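Local coordinates for protein methylocystis parvus OBBP MbnE (Methylocystis parvus OBBP, PDB 5ICQ) that probably binds the copper-chelating peptide methanobactin in the periplasm, as a solute-binding protein of family 5 that serves methanobactin transport, at residues G256-L265 against P600-K608; R510-A518 against F524-D535. All coordinates share one frame; numbering follows the deposited sequence.

Contact 1: G256-L265 against P600-K608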
loop_
_atom_site.group_PDB
_atom_site.type_symbol
_atom_site.label_atom_id
_atom_site.label_comp_id
_atom_site.label_asym_id
_atom_site.label_seq_id
_atom_site.Cartn_x
_atom_site.Cartn_y
_atom_site.Cartn_z
ATOM N N GLY A 256 -15.715 7.250 19.086
ATOM C CA GLY A 256 -15.663 5.811 18.985
ATOM C C GLY A 256 -14.272 5.240 18.834
ATOM O O GLY A 256 -14.111 4.016 18.914
ATOM N N PHE A 257 -13.266 6.079 18.611
ATOM C CA PHE A 257 -11.890 5.623 18.473
ATOM C C PHE A 257 -11.143 5.870 19.776
ATOM O O PHE A 257 -11.553 6.687 20.600
ATOM C CB PHE A 257 -11.186 6.356 17.324
ATOM C CG PHE A 257 -11.740 6.036 15.963
ATOM C CD1 PHE A 257 -11.579 4.767 15.414
ATOM C CD2 PHE A 257 -12.420 7.000 15.228
ATOM C CE1 PHE A 257 -12.079 4.474 14.152
ATOM C CE2 PHE A 257 -12.920 6.713 13.958
ATOM C CZ PHE A 257 -12.753 5.452 13.422
ATOM N N TYR A 258 -10.033 5.149 19.948
ATOM C CA TYR A 258 -9.090 5.353 21.050
ATOM C C TYR A 258 -9.742 5.040 22.399
ATOM O O TYR A 258 -9.923 5.894 23.267
ATOM C CB TYR A 258 -8.529 6.778 21.039
ATOM C CG TYR A 258 -8.212 7.273 19.663
ATOM C CD1 TYR A 258 -7.243 6.649 18.882
ATOM C CD2 TYR A 258 -8.868 8.379 19.149
ATOM C CE1 TYR A 258 -6.943 7.127 17.620
ATOM C CE2 TYR A 258 -8.584 8.855 17.897
ATOM C CZ TYR A 258 -7.628 8.234 17.138
ATOM O OH TYR A 258 -7.359 8.733 15.885
ATOM N N ASN A 259 -10.057 3.768 22.560
ATOM C CA ASN A 259 -10.828 3.319 23.709
ATOM C C ASN A 259 -9.979 2.759 24.832
ATOM O O ASN A 259 -10.343 2.916 26.007
ATOM C CB ASN A 259 -11.845 2.288 23.233
ATOM C CG ASN A 259 -12.710 2.857 22.139
ATOM O OD1 ASN A 259 -13.318 3.914 22.331
ATOM N ND2 ASN A 259 -12.695 2.234 20.961
ATOM N N PHE A 260 -8.854 2.132 24.505
ATOM C CA PHE A 260 -7.961 1.629 25.537
ATOM C C PHE A 260 -7.330 2.790 26.290
ATOM O O PHE A 260 -7.013 3.831 25.705
ATOM C CB PHE A 260 -6.875 0.749 24.920
ATOM C CG PHE A 260 -7.418 -0.428 24.167
ATOM C CD1 PHE A 260 -7.914 -1.521 24.854
ATOM C CD2 PHE A 260 -7.445 -0.434 22.772
ATOM C CE1 PHE A 260 -8.431 -2.613 24.179
ATOM C CE2 PHE A 260 -7.962 -1.522 22.084
ATOM C CZ PHE A 260 -8.457 -2.615 22.794
ATOM N N ASP A 261 -7.153 2.608 27.603
ATOM C CA ASP A 261 -6.470 3.631 28.388
ATOM C C ASP A 261 -4.969 3.604 28.141
ATOM O O ASP A 261 -4.302 4.638 28.261
ATOM C CB ASP A 261 -6.769 3.450 29.880
ATOM C CG ASP A 261 -8.159 3.968 30.274
ATOM O OD1 ASP A 261 -8.798 4.681 29.463
ATOM O OD2 ASP A 261 -8.605 3.682 31.407
ATOM N N GLU A 262 -4.430 2.446 27.766
ATOM C CA GLU A 262 -3.007 2.282 27.519
ATOM C C GLU A 262 -2.813 1.312 26.371
ATOM O O GLU A 262 -3.583 0.362 26.211
ATOM C CB GLU A 262 -2.260 1.732 28.750
ATOM C CG GLU A 262 -2.077 2.730 29.880
ATOM C CD GLU A 262 -1.770 2.055 31.202
ATOM O OE1 GLU A 262 -2.256 2.544 32.241
ATOM O OE2 GLU A 262 -1.055 1.030 31.199
ATOM N N ILE A 263 -1.765 1.547 25.587
ATOM C CA ILE A 263 -1.373 0.650 24.507
ATOM C C ILE A 263 0.102 0.329 24.695
ATOM O O ILE A 263 0.939 1.238 24.665
ATOM C CB ILE A 263 -1.595 1.267 23.121
ATOM C CG1 ILE A 263 -3.063 1.679 22.954
ATOM C CG2 ILE A 263 -1.150 0.258 22.040
ATOM C CD1 ILE A 263 -3.290 2.616 21.795
ATOM N N ASP A 264 0.421 -0.951 24.868
ATOM C CA ASP A 264 1.800 -1.394 25.063
ATOM C C ASP A 264 2.256 -2.116 23.804
ATOM O O ASP A 264 1.785 -3.223 23.509
ATOM C CB ASP A 264 1.914 -2.294 26.291
ATOM C CG ASP A 264 3.360 -2.678 26.604
ATOM O OD1 ASP A 264 4.284 -1.948 26.181
ATOM O OD2 ASP A 264 3.570 -3.709 27.277
ATOM N N LEU A 265 3.153 -1.481 23.051
ATOM C CA LEU A 265 3.672 -2.040 21.806
ATOM C C LEU A 265 4.991 -2.738 22.115
ATOM O O LEU A 265 5.992 -2.077 22.403
ATOM C CB LEU A 265 3.875 -0.956 20.747
ATOM C CG LEU A 265 2.602 -0.232 20.281
ATOM C CD1 LEU A 265 2.390 1.056 21.066
ATOM C CD2 LEU A 265 2.633 0.051 18.787
ATOM N N PRO A 600 -2.224 -0.763 13.526
ATOM C CA PRO A 600 -1.439 -1.597 14.451
ATOM C C PRO A 600 -1.900 -1.504 15.895
ATOM O O PRO A 600 -1.683 -2.455 16.660
ATOM C CB PRO A 600 -0.006 -1.064 14.280
ATOM C CG PRO A 600 -0.193 0.348 13.788
ATOM C CD PRO A 600 -1.415 0.306 12.912
ATOM N N THR A 601 -2.549 -0.409 16.301
ATOM C CA THR A 601 -3.016 -0.283 17.676
ATOM C C THR A 601 -4.533 -0.383 17.798
ATOM O O THR A 601 -5.081 -0.034 18.855
ATOM C CB THR A 601 -2.531 1.034 18.287
ATOM O OG1 THR A 601 -3.101 2.128 17.566
ATOM C CG2 THR A 601 -1.002 1.122 18.223
ATOM N N LEU A 602 -5.221 -0.850 16.757
ATOM C CA LEU A 602 -6.641 -1.221 16.846
ATOM C C LEU A 602 -7.493 -0.066 17.381
ATOM O O LEU A 602 -8.233 -0.204 18.360
ATOM C CB LEU A 602 -6.810 -2.470 17.720
ATOM C CG LEU A 602 -5.964 -3.683 17.312
ATOM C CD1 LEU A 602 -6.270 -4.893 18.219
ATOM C CD2 LEU A 602 -6.184 -4.041 15.855
ATOM N N GLU A 603 -7.395 1.087 16.702
ATOM C CA GLU A 603 -8.061 2.287 17.212
ATOM C C GLU A 603 -9.571 2.116 17.372
ATOM O O GLU A 603 -10.175 2.804 18.204
ATOM C CB GLU A 603 -7.778 3.491 16.312
ATOM C CG GLU A 603 -8.038 3.260 14.854
ATOM C CD GLU A 603 -6.749 3.009 14.086
ATOM O OE1 GLU A 603 -5.891 2.233 14.577
ATOM O OE2 GLU A 603 -6.587 3.611 12.999
ATOM N N SER A 604 -10.211 1.244 16.585
ATOM C CA SER A 604 -11.659 1.072 16.732
ATOM C C SER A 604 -12.057 -0.017 17.730
ATOM O O SER A 604 -13.247 -0.138 18.048
ATOM C CB SER A 604 -12.310 0.767 15.372
ATOM O OG SER A 604 -11.905 -0.503 14.884
ATOM N N TRP A 605 -11.114 -0.796 18.243
ATOM C CA TRP A 605 -11.455 -1.882 19.151
ATOM C C TRP A 605 -11.564 -1.376 20.587
ATOM O O TRP A 605 -11.250 -0.220 20.896
ATOM C CB TRP A 605 -10.412 -2.999 19.081
ATOM C CG TRP A 605 -10.327 -3.752 17.784
ATOM C CD1 TRP A 605 -10.199 -3.226 16.529
ATOM C CD2 TRP A 605 -10.266 -5.181 17.627
ATOM N NE1 TRP A 605 -10.099 -4.240 15.598
ATOM C CE2 TRP A 605 -10.140 -5.447 16.246
ATOM C CE3 TRP A 605 -10.342 -6.258 18.518
ATOM C CZ2 TRP A 605 -10.065 -6.750 15.734
ATOM C CZ3 TRP A 605 -10.281 -7.556 18.007
ATOM C CH2 TRP A 605 -10.137 -7.787 16.631
ATOM N N TRP A 606 -12.014 -2.256 21.479
ATOM C CA TRP A 606 -12.120 -1.881 22.887
ATOM C C TRP A 606 -12.149 -3.129 23.758
ATOM O O TRP A 606 -12.318 -4.248 23.272
ATOM C CB TRP A 606 -13.351 -1.003 23.145
ATOM C CG TRP A 606 -14.722 -1.666 22.985
ATOM C CD1 TRP A 606 -15.469 -2.263 23.970
ATOM C CD2 TRP A 606 -15.512 -1.733 21.787
ATOM N NE1 TRP A 606 -16.664 -2.715 23.449
ATOM C CE2 TRP A 606 -16.713 -2.404 22.113
ATOM C CE3 TRP A 606 -15.313 -1.305 20.463
ATOM C CZ2 TRP A 606 -17.712 -2.647 21.173
ATOM C CZ3 TRP A 606 -16.312 -1.546 19.531
ATOM C CH2 TRP A 606 -17.495 -2.215 19.890
ATOM N N ARG A 607 -11.967 -2.916 25.062
ATOM C CA ARG A 607 -11.976 -4.007 26.032
ATOM C C ARG A 607 -13.410 -4.361 26.409
ATOM O O ARG A 607 -14.203 -3.486 26.769
ATOM C CB ARG A 607 -11.184 -3.610 27.277
ATOM C CG ARG A 607 -11.124 -4.693 28.352
ATOM C CD ARG A 607 -10.578 -4.153 29.673
ATOM N NE ARG A 607 -11.424 -3.100 30.231
ATOM C CZ ARG A 607 -11.138 -2.414 31.335
ATOM N NH1 ARG A 607 -10.027 -2.669 32.011
ATOM N NH2 ARG A 607 -11.971 -1.472 31.763
ATOM N N LYS A 608 -13.743 -5.640 26.330
ATOM C CA LYS A 608 -15.105 -6.065 26.633
ATOM C C LYS A 608 -15.381 -5.924 28.127
ATOM O O LYS A 608 -14.508 -6.175 28.962
ATOM C CB LYS A 608 -15.305 -7.513 26.188
ATOM C CG LYS A 608 -16.743 -7.969 26.165
ATOM C CD LYS A 608 -16.906 -9.180 25.269
ATOM C CE LYS A 608 -16.041 -10.331 25.739
ATOM N NZ LYS A 608 -16.180 -11.514 24.840
HETATM O O HOH W 1 -15.112 1.765 17.653
HETATM O O HOH W 2 -9.184 1.733 20.839
#
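Thr601 meets two strand residues with its methyl: CG2 lies 3.9 Å from Ile263 CG2 and about as near to Leu265 CD2. With OG1 set between the backbone N and the carbonyl carbon (chi1 63°), the hydroxyl is left to hydrogen-bond Asn94 while the methyl faces the strand. Leu602 opens a type I turn that ends at Trp605, and its carbonyl oxygen approaches the edge of the Phe260 ring. Glu603 O accepts the backbone N-H of Tyr258 at 2.9 Å, in the carbonyl plane, and also receives a CA-H...O contact from Phe257; the Glu603 side chain runs alongside that of Tyr258, its carboxylate plane 19° from the ring plane. The C-terminal tail thus packs mainly on the loop before strand 262-268 and meets the strand itself through Thr601, in the four-stranded mixed sheet where that strand sits between strands 65-71 and 237-242. Ser604 CB packs 3.9 Å from Phe257 CE1, and Ser604 O shares a bridging water with Gly256 O. Trp605 O is held by Asn259 ND2 at 2.8 Å, a nearly straight bond (173°) that lies in the amide plane of the asparagine but arrives above the carbonyl plane. The second N-H of the same amide goes to Gly256 O and OD1 goes to Lys62, so both ends of the buried amide are engaged and its rotation is fixed. A second water accepts from Asn259 N, within reach of Leu602 O and Trp605 O. Trp606, paired with strand 584-585, brings CB to 3.6 Å from Asn259 CB, while Phe260 CZ reaches Trp606 CA at 3.7 Å.

Contact 2: R510-A518 against F524-D535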
loop_
_atom_site.group_PDB
_atom_site.type_symbol
_atom_site.label_atom_id
_atom_site.label_comp_id
_atom_site.label_asym_id
_atom_site.label_seq_id
_atom_site.Cartn_x
_atom_site.Cartn_y
_atom_site.Cartn_z
ATOM N N ARG A 510 3.307 6.920 -11.570
ATOM C CA ARG A 510 4.368 7.418 -12.444
ATOM C C ARG A 510 5.719 6.822 -12.067
ATOM O O ARG A 510 6.528 6.496 -12.942
ATOM C CB ARG A 510 4.437 8.945 -12.392
ATOM C CG ARG A 510 3.234 9.623 -13.005
ATOM C CD ARG A 510 3.632 10.928 -13.664
ATOM N NE ARG A 510 2.691 11.311 -14.713
ATOM C CZ ARG A 510 1.880 12.360 -14.641
ATOM N NH1 ARG A 510 1.900 13.144 -13.567
ATOM N NH2 ARG A 510 1.053 12.630 -15.646
ATOM N N MET A 511 5.996 6.698 -10.771
ATOM C CA MET A 511 7.287 6.154 -10.368
ATOM C C MET A 511 7.434 4.715 -10.837
ATOM O O MET A 511 8.520 4.299 -11.250
ATOM C CB MET A 511 7.453 6.236 -8.847
ATOM C CG MET A 511 6.984 7.564 -8.263
ATOM S SD MET A 511 7.269 7.689 -6.485
ATOM C CE MET A 511 6.308 6.342 -5.828
ATOM N N ARG A 512 6.345 3.947 -10.792
ATOM C CA ARG A 512 6.400 2.519 -11.107
ATOM C C ARG A 512 6.367 2.219 -12.604
ATOM O O ARG A 512 6.853 1.161 -13.019
ATOM C CB ARG A 512 5.217 1.793 -10.476
ATOM C CG ARG A 512 5.099 1.913 -8.972
ATOM C CD ARG A 512 3.726 1.430 -8.549
ATOM N NE ARG A 512 3.544 1.470 -7.097
ATOM C CZ ARG A 512 2.507 0.924 -6.463
ATOM N NH1 ARG A 512 1.563 0.289 -7.147
ATOM N NH2 ARG A 512 2.419 1.001 -5.140
ATOM N N TRP A 513 5.737 3.078 -13.414
ATOM C CA TRP A 513 5.420 2.680 -14.789
ATOM C C TRP A 513 5.688 3.730 -15.863
ATOM O O TRP A 513 5.537 3.397 -17.039
ATOM C CB TRP A 513 3.940 2.244 -14.891
ATOM C CG TRP A 513 3.667 0.980 -14.121
ATOM C CD1 TRP A 513 2.978 0.854 -12.943
ATOM C CD2 TRP A 513 4.117 -0.342 -14.469
ATOM N NE1 TRP A 513 2.978 -0.469 -12.538
ATOM C CE2 TRP A 513 3.664 -1.220 -13.463
ATOM C CE3 TRP A 513 4.855 -0.863 -15.540
ATOM C CZ2 TRP A 513 3.928 -2.596 -13.497
ATOM C CZ3 TRP A 513 5.113 -2.232 -15.576
ATOM C CH2 TRP A 513 4.660 -3.079 -14.553
ATOM N N SER A 514 6.070 4.964 -15.529
ATOM C CA SER A 514 6.207 5.991 -16.558
ATOM C C SER A 514 7.495 5.808 -17.353
ATOM O O SER A 514 8.500 5.296 -16.847
ATOM C CB SER A 514 6.184 7.397 -15.949
ATOM O OG SER A 514 7.402 7.651 -15.275
ATOM N N SER A 515 7.449 6.241 -18.618
ATOM C CA SER A 515 8.649 6.233 -19.458
ATOM C C SER A 515 9.781 7.012 -18.800
ATOM O O SER A 515 10.957 6.651 -18.936
ATOM C CB SER A 515 8.336 6.855 -20.820
ATOM O OG SER A 515 7.346 6.120 -21.512
ATOM N N ALA A 516 9.440 8.102 -18.108
ATOM C CA ALA A 516 10.453 8.966 -17.498
ATOM C C ALA A 516 11.294 8.227 -16.459
ATOM O O ALA A 516 12.468 8.566 -16.264
ATOM C CB ALA A 516 9.783 10.183 -16.859
ATOM N N THR A 517 10.734 7.220 -15.791
ATOM C CA THR A 517 11.480 6.500 -14.767
ATOM C C THR A 517 11.993 5.151 -15.240
ATOM O O THR A 517 12.641 4.447 -14.457
ATOM C CB THR A 517 10.627 6.291 -13.514
ATOM O OG1 THR A 517 9.455 5.529 -13.837
ATOM C CG2 THR A 517 10.225 7.640 -12.908
ATOM N N ALA A 518 11.724 4.777 -16.495
ATOM C CA ALA A 518 12.113 3.452 -16.974
ATOM C C ALA A 518 13.626 3.240 -16.948
ATOM O O ALA A 518 14.085 2.096 -16.850
ATOM C CB ALA A 518 11.594 3.230 -18.395
ATOM N N PHE A 524 11.219 2.527 -9.129
ATOM C CA PHE A 524 10.305 1.396 -8.981
ATOM C C PHE A 524 9.911 0.761 -10.305
ATOM O O PHE A 524 9.215 -0.261 -10.299
ATOM C CB PHE A 524 9.039 1.841 -8.249
ATOM C CG PHE A 524 9.297 2.307 -6.845
ATOM C CD1 PHE A 524 10.426 1.890 -6.165
ATOM C CD2 PHE A 524 8.420 3.162 -6.200
ATOM C CE1 PHE A 524 10.675 2.318 -4.869
ATOM C CE2 PHE A 524 8.671 3.588 -4.902
ATOM C CZ PHE A 524 9.795 3.162 -4.245
ATOM N N ASN A 525 10.333 1.331 -11.427
ATOM C CA ASN A 525 9.939 0.819 -12.740
ATOM C C ASN A 525 10.897 -0.308 -13.139
ATOM O O ASN A 525 11.771 -0.162 -13.997
ATOM C CB ASN A 525 9.925 1.954 -13.762
ATOM C CG ASN A 525 9.264 1.552 -15.078
ATOM O OD1 ASN A 525 9.132 0.366 -15.383
ATOM N ND2 ASN A 525 8.866 2.547 -15.869
ATOM N N LEU A 526 10.717 -1.460 -12.477
ATOM C CA LEU A 526 11.688 -2.545 -12.626
ATOM C C LEU A 526 11.697 -3.119 -14.038
ATOM O O LEU A 526 12.751 -3.534 -14.531
ATOM C CB LEU A 526 11.383 -3.646 -11.617
ATOM C CG LEU A 526 11.408 -3.185 -10.167
ATOM C CD1 LEU A 526 11.010 -4.334 -9.227
ATOM C CD2 LEU A 526 12.792 -2.680 -9.848
ATOM N N ALA A 527 10.538 -3.167 -14.694
ATOM C CA ALA A 527 10.467 -3.755 -16.026
ATOM C C ALA A 527 11.042 -2.846 -17.104
ATOM O O ALA A 527 11.346 -3.325 -18.206
ATOM C CB ALA A 527 9.016 -4.105 -16.369
ATOM N N GLY A 528 11.198 -1.554 -16.824
ATOM C CA GLY A 528 11.610 -0.638 -17.872
ATOM C C GLY A 528 10.503 -0.312 -18.852
ATOM O O GLY A 528 10.779 -0.073 -20.030
ATOM N N ALA A 529 9.256 -0.288 -18.391
ATOM C CA ALA A 529 8.137 0.044 -19.263
ATOM C C ALA A 529 8.252 1.490 -19.719
ATOM O O ALA A 529 8.431 2.390 -18.897
ATOM C CB ALA A 529 6.813 -0.177 -18.537
ATOM N N ALA A 530 8.148 1.720 -21.036
ATOM C CA ALA A 530 8.246 3.078 -21.590
ATOM C C ALA A 530 7.269 3.152 -22.764
ATOM O O ALA A 530 7.650 3.041 -23.931
ATOM C CB ALA A 530 9.678 3.418 -22.002
ATOM N N SER A 531 5.994 3.364 -22.436
ATOM C CA SER A 531 4.898 3.273 -23.395
ATOM C C SER A 531 4.113 4.577 -23.374
ATOM O O SER A 531 3.659 5.004 -22.303
ATOM C CB SER A 531 3.964 2.105 -23.051
ATOM O OG SER A 531 2.675 2.321 -23.610
ATOM N N PRO A 532 3.922 5.235 -24.518
ATOM C CA PRO A 532 3.074 6.438 -24.511
ATOM C C PRO A 532 1.665 6.161 -24.029
ATOM O O PRO A 532 1.037 7.053 -23.448
ATOM C CB PRO A 532 3.089 6.894 -25.980
ATOM C CG PRO A 532 4.341 6.295 -26.559
ATOM C CD PRO A 532 4.541 4.982 -25.830
ATOM N N ALA A 533 1.141 4.948 -24.266
ATOM C CA ALA A 533 -0.213 4.628 -23.820
ATOM C C ALA A 533 -0.282 4.472 -22.305
ATOM O O ALA A 533 -1.274 4.865 -21.676
ATOM C CB ALA A 533 -0.706 3.358 -24.510
ATOM N N ILE A 534 0.751 3.900 -21.685
ATOM C CA ILE A 534 0.788 3.889 -20.221
ATOM C C ILE A 534 0.808 5.312 -19.687
ATOM O O ILE A 534 0.043 5.670 -18.779
ATOM C CB ILE A 534 2.004 3.098 -19.709
ATOM C CG1 ILE A 534 1.834 1.606 -19.990
ATOM C CG2 ILE A 534 2.196 3.347 -18.217
ATOM C CD1 ILE A 534 3.095 0.814 -19.608
ATOM N N ASP A 535 1.718 6.136 -20.221
ATOM C CA ASP A 535 1.826 7.517 -19.766
ATOM C C ASP A 535 0.509 8.258 -19.958
ATOM O O ASP A 535 0.106 9.060 -19.105
ATOM C CB ASP A 535 2.942 8.239 -20.531
ATOM C CG ASP A 535 4.337 7.690 -20.221
ATOM O OD1 ASP A 535 4.475 6.835 -19.325
ATOM O OD2 ASP A 535 5.301 8.125 -20.887
HETATM O O HOH W 3 1.753 10.342 -17.326
HETATM O O HOH W 4 10.527 5.443 -8.765
HETATM O O HOH W 5 5.372 3.926 -19.760
HETATM O O HOH W 6 6.942 9.625 -18.779
#
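Both carboxylate oxygens of Asp535 grip Ser515: OD1 accepts its backbone N-H at 3.1 Å (161°) through the syn lone pair, and OD2 accepts its hydroxyl OG at 2.9 Å, also on the syn side but 33° out of the carboxylate plane. Waters add to this grip: one, which accepts from Ser531 N, sits within hydrogen-bonding reach of Asp535 OD1 and Trp513 O, and another links OD2 weakly to Ala516 N. Such a set of donors would probably favour the charged carboxylate. Ser531 is the N-cap of the helix that carries Asp535, its OG accepting from Ile534 N at 3.1 Å and, weakly, from Ala533 N.

Asn525 is the second polar centre. With CG anti to the backbone N (chi1 -169°), the amide reaches the loop at Ser514, where ND2 bonds weakly to Ser514 O and more firmly to Ala529 O, on a lone pair of that carbonyl. OD1 in turn accepts from Ala529 N, so the amide is pinned on both sides and braces the type I turn from Asn525 to Gly528. Its CA also makes a CA-H...O contact of 3.1 Å with Arg512 O.

Apolar contacts complete the interface. Met511 lies alongside Phe524 and sets CE against the ring edge, 3.7 Å from CE2. Trp513 turns its own edge to Ala529 CB, at 3.6 Å from CE3, and rests CB on Ile534 CG2. Ala518 CB packs against Ala530 CB.

The contact joins helix 508-513 and the loop that follows it to the turn at 525-528 and the first residues of helix 532-543. Trp513 and Ile534 also pack on helix 547-563, Trp513 stacks on Tyr499, and Ala527 reaches strand 322-326.

How the contacts relate
Contact 1 and contact 2 lie on opposite sides of the chain's centre, their own centres about 41 Å apart and their nearest atoms about 18 Å. They share no strand or helix: contact 1 involves strand 262-268 of the four-stranded mixed sheet and the short strand 606-607, whereas contact 2 lies beside the mixed sheet that contains strand 322-326. Along the chain contact 2 is nested within the loop closed by contact 1, for 510-535 falls between 256-265 and 600-608. The chain therefore runs out to the far region and returns its C-terminal tail to the first, consistent with the two-lobed architecture of periplasmic binding proteins.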